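Local coordinates for acyl-CoA dehydrogenase domain protein Tcur3481 (Thermomonospora curvata, PDB 6WY9) that probably works as an FAD-dependent acyl-CoA dehydrogenase, oxidising acyl-CoA thioesters, at residues V73-Q78 with V85-T90. Residues are numbered along the deposited sequence; the frame is centred on the assembly and turned at random.
Sequences VLLEEQ and VPLWPT
In the N-terminal helical domain of the acyl-CoA dehydrogenase fold, helix 67-80 turns back through a short linker into helix 87-100, and Leu75, Gln78, Leu87 and Trp88 meet where the second helix begins. The corner illustrates how a glutamine side chain can bridge from one helix to the linker and first turn of the next, with Pro86 at the N-cap and at the centre of an inverse gamma turn. Gln78 leaves its helix with CG anti to the backbone N (chi1 167°) and stays extended, which carries the amide across to the turn. There NE2 makes a weak, bent hydrogen bond to Val85 O at 2.9 Å (N-H...O angle 128°), while the stronger bond of NE2 goes to the carbonyl of Ala83 in the linker. On the other branch, Gln78 OE1 accepts from a water at 2.8 Å, and that water in turn accepts from Trp88 N at 2.7 Å, so the water links the N-H of Trp88, in the first turn of the helix, to the amide oxygen. An alanine in place of Gln78 would probably leave the Val85 and Ala83 carbonyls without this donor and the water without its acceptor, with the linker less firmly tied to helix 67-80. Beside the amide the contact is apolar. The Leu87 and Gln78 side chains run past each other in opposite senses, Leu87 CD1 lying 3.8 Å from Gln78 OE1, and Leu87 meets Leu74 nearly at a right angle, with CD1 4.0 Å from Leu74 CG. Leu75 also packs on Ala226 and Val230, joining the corner to helix 215-248. Its two methyls divide the work: CD2 rests 3.7 Å from Leu87 CB, and CD1 sits 3.9 Å from Trp88 CB.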
ATOM      1  N   VAL B  73      18.271  21.922  -8.103  1.00 44.72           N
ATOM      2  CA  VAL B  73      18.675  22.344  -6.765  1.00 43.81           C
ATOM      3  C   VAL B  73      17.827  23.523  -6.326  1.00 43.46           C
ATOM      4  O   VAL B  73      17.304  23.556  -5.207  1.00 40.83           O
ATOM      5  CB  VAL B  73      20.188  22.670  -6.738  1.00 45.81           C
ATOM      6  CG1 VAL B  73      20.607  23.356  -5.447  1.00 46.31           C
ATOM      7  CG2 VAL B  73      20.987  21.400  -6.900  1.00 46.67           C
ATOM      8  N   LEU B  74      17.635  24.492  -7.227  1.00 42.17           N
ATOM      9  CA  LEU B  74      16.796  25.643  -6.905  1.00 42.00           C
ATOM     10  C   LEU B  74      15.339  25.239  -6.658  1.00 40.74           C
ATOM     11  O   LEU B  74      14.703  25.751  -5.728  1.00 40.21           O
ATOM     12  CB  LEU B  74      16.871  26.673  -8.030  1.00 42.87           C
ATOM     13  CG  LEU B  74      15.961  27.893  -7.921  1.00 43.22           C
ATOM     14  CD1 LEU B  74      16.361  28.822  -6.733  1.00 42.62           C
ATOM     15  CD2 LEU B  74      15.959  28.677  -9.249  1.00 44.06           C
ATOM     16  N   LEU B  75      14.776  24.358  -7.503  1.00 40.58           N
ATOM     17  CA  LEU B  75      13.378  23.955  -7.336  1.00 39.54           C
ATOM     18  C   LEU B  75      13.166  23.175  -6.047  1.00 40.32           C
ATOM     19  O   LEU B  75      12.077  23.229  -5.447  1.00 38.90           O
ATOM     20  CB  LEU B  75      12.911  23.105  -8.548  1.00 38.17           C
ATOM     21  CG  LEU B  75      12.820  23.904  -9.861  1.00 38.58           C
ATOM     22  CD1 LEU B  75      12.322  23.035 -11.033  1.00 39.87           C
ATOM     23  CD2 LEU B  75      11.951  25.184  -9.672  1.00 38.35           C
ATOM     24  N   GLU B  76      14.153  22.357  -5.670  1.00 40.23           N
ATOM     25  CA  GLU B  76      14.017  21.602  -4.443  1.00 41.84           C
ATOM     26  C   GLU B  76      13.976  22.539  -3.236  1.00 39.47           C
ATOM     27  O   GLU B  76      13.133  22.375  -2.338  1.00 39.79           O
ATOM     28  CB  GLU B  76      15.149  20.577  -4.320  1.00 44.43           C
ATOM     29  CG  GLU B  76      15.066  19.807  -3.017  1.00 48.86           C
ATOM     30  CD  GLU B  76      16.174  18.761  -2.825  1.00 55.89           C
ATOM     31  OE1 GLU B  76      17.051  18.609  -3.702  1.00 58.00           O
ATOM     32  OE2 GLU B  76      16.161  18.086  -1.769  1.00 60.02           O
ATOM     33  N   GLU B  77      14.864  23.533  -3.186  1.00 39.01           N
ATOM     34  CA  GLU B  77      14.740  24.527  -2.116  1.00 42.29           C
ATOM     35  C   GLU B  77      13.418  25.266  -2.188  1.00 42.15           C
ATOM     36  O   GLU B  77      12.844  25.606  -1.153  1.00 42.33           O
ATOM     37  CB  GLU B  77      15.857  25.576  -2.162  1.00 43.49           C
ATOM     38  CG  GLU B  77      17.076  25.147  -1.469  1.00 48.12           C
ATOM     39  CD  GLU B  77      16.859  24.678  -0.027  1.00 49.35           C
ATOM     40  OE1 GLU B  77      16.262  25.364   0.850  1.00 50.15           O
ATOM     41  OE2 GLU B  77      17.354  23.599   0.220  1.00 51.15           O
ATOM     42  N   GLN B  78      12.963  25.607  -3.392  1.00 41.09           N
ATOM     43  CA  GLN B  78      11.678  26.288  -3.479  1.00 40.61           C
ATOM     44  C   GLN B  78      10.566  25.444  -2.859  1.00 40.64           C
ATOM     45  O   GLN B  78       9.760  25.948  -2.062  1.00 40.99           O
ATOM     46  CB  GLN B  78      11.332  26.649  -4.922  1.00 40.30           C
ATOM     47  CG  GLN B  78       9.859  27.060  -4.994  1.00 41.34           C
ATOM     48  CD  GLN B  78       9.303  27.173  -6.377  1.00 42.39           C
ATOM     49  OE1 GLN B  78       9.761  26.505  -7.329  1.00 43.82           O
ATOM     50  NE2 GLN B  78       8.259  27.979  -6.511  1.00 43.61           N
ATOM     51  N   VAL B  85       6.504  31.460  -6.330  1.00 40.67           N
ATOM     52  CA  VAL B  85       7.021  32.077  -7.567  1.00 40.95           C
ATOM     53  C   VAL B  85       7.019  31.029  -8.674  1.00 40.02           C
ATOM     54  O   VAL B  85       7.258  29.850  -8.434  1.00 37.13           O
ATOM     55  CB  VAL B  85       8.464  32.628  -7.397  1.00 41.11           C
ATOM     56  CG1 VAL B  85       8.481  34.017  -6.809  1.00 43.93           C
ATOM     57  CG2 VAL B  85       9.327  31.678  -6.543  1.00 40.93           C
ATOM     58  N   PRO B  86       6.785  31.470  -9.933  1.00 40.58           N
ATOM     59  CA  PRO B  86       6.656  30.470 -11.022  1.00 39.90           C
ATOM     60  C   PRO B  86       8.008  30.061 -11.610  1.00 42.01           C
ATOM     61  O   PRO B  86       8.314  30.303 -12.788  1.00 40.25           O
ATOM     62  CB  PRO B  86       5.782  31.215 -12.032  1.00 39.80           C
ATOM     63  CG  PRO B  86       6.377  32.632 -11.964  1.00 40.96           C
ATOM     64  CD  PRO B  86       6.576  32.846 -10.433  1.00 40.58           C
ATOM     65  N   LEU B  87       8.855  29.447 -10.779  1.00 41.37           N
ATOM     66  CA  LEU B  87      10.187  29.101 -11.268  1.00 42.36           C
ATOM     67  C   LEU B  87      10.125  27.972 -12.300  1.00 42.11           C
ATOM     68  O   LEU B  87      10.766  28.056 -13.355  1.00 42.31           O
ATOM     69  CB  LEU B  87      11.095  28.718 -10.090  1.00 41.61           C
ATOM     70  CG  LEU B  87      11.573  29.873  -9.195  1.00 40.55           C
ATOM     71  CD1 LEU B  87      12.217  29.286  -7.889  1.00 40.12           C
ATOM     72  CD2 LEU B  87      12.564  30.789  -9.906  1.00 42.10           C
ATOM     73  N   TRP B  88       9.353  26.908 -12.024  1.00 38.56           N
ATOM     74  CA  TRP B  88       9.474  25.848 -13.025  1.00 41.25           C
ATOM     75  C   TRP B  88       8.810  26.248 -14.346  1.00 41.06           C
ATOM     76  O   TRP B  88       9.406  26.011 -15.406  1.00 41.26           O
ATOM     77  CB  TRP B  88       8.990  24.472 -12.499  1.00 41.18           C
ATOM     78  CG  TRP B  88       7.506  24.209 -12.445  1.00 43.80           C
ATOM     79  CD1 TRP B  88       6.685  24.302 -11.343  1.00 45.05           C
ATOM     80  CD2 TRP B  88       6.664  23.773 -13.533  1.00 43.69           C
ATOM     81  NE1 TRP B  88       5.391  23.977 -11.696  1.00 45.34           N
ATOM     82  CE2 TRP B  88       5.350  23.672 -13.031  1.00 45.67           C
ATOM     83  CE3 TRP B  88       6.889  23.516 -14.892  1.00 44.77           C
ATOM     84  CZ2 TRP B  88       4.262  23.280 -13.842  1.00 46.72           C
ATOM     85  CZ3 TRP B  88       5.819  23.135 -15.689  1.00 46.44           C
ATOM     86  CH2 TRP B  88       4.525  23.019 -15.161  1.00 47.38           C
ATOM     87  N   PRO B  89       7.653  26.924 -14.372  1.00 42.00           N
ATOM     88  CA  PRO B  89       7.123  27.324 -15.696  1.00 44.63           C
ATOM     89  C   PRO B  89       8.077  28.234 -16.462  1.00 46.14           C
ATOM     90  O   PRO B  89       8.347  27.996 -17.644  1.00 47.30           O
ATOM     91  CB  PRO B  89       5.787  28.011 -15.360  1.00 44.89           C
ATOM     92  CG  PRO B  89       5.393  27.437 -14.006  1.00 42.49           C
ATOM     93  CD  PRO B  89       6.741  27.316 -13.277  1.00 41.00           C
ATOM     94  N   THR B  90       8.627  29.263 -15.813  1.00 45.56           N
ATOM     95  CA  THR B  90       9.513  30.180 -16.520  1.00 43.92           C
ATOM     96  C   THR B  90      10.809  29.498 -16.937  1.00 44.53           C
ATOM     97  O   THR B  90      11.269  29.683 -18.073  1.00 44.39           O
ATOM     98  CB  THR B  90       9.824  31.404 -15.645  1.00 43.85           C
ATOM     99  OG1 THR B  90       8.653  32.221 -15.559  1.00 45.78           O
ATOM    100  CG2 THR B  90      10.948  32.249 -16.243  1.00 41.17           C
TER
HETATM  101  O   HOH W   1       8.184  26.566  -9.614  1.00 40.12           O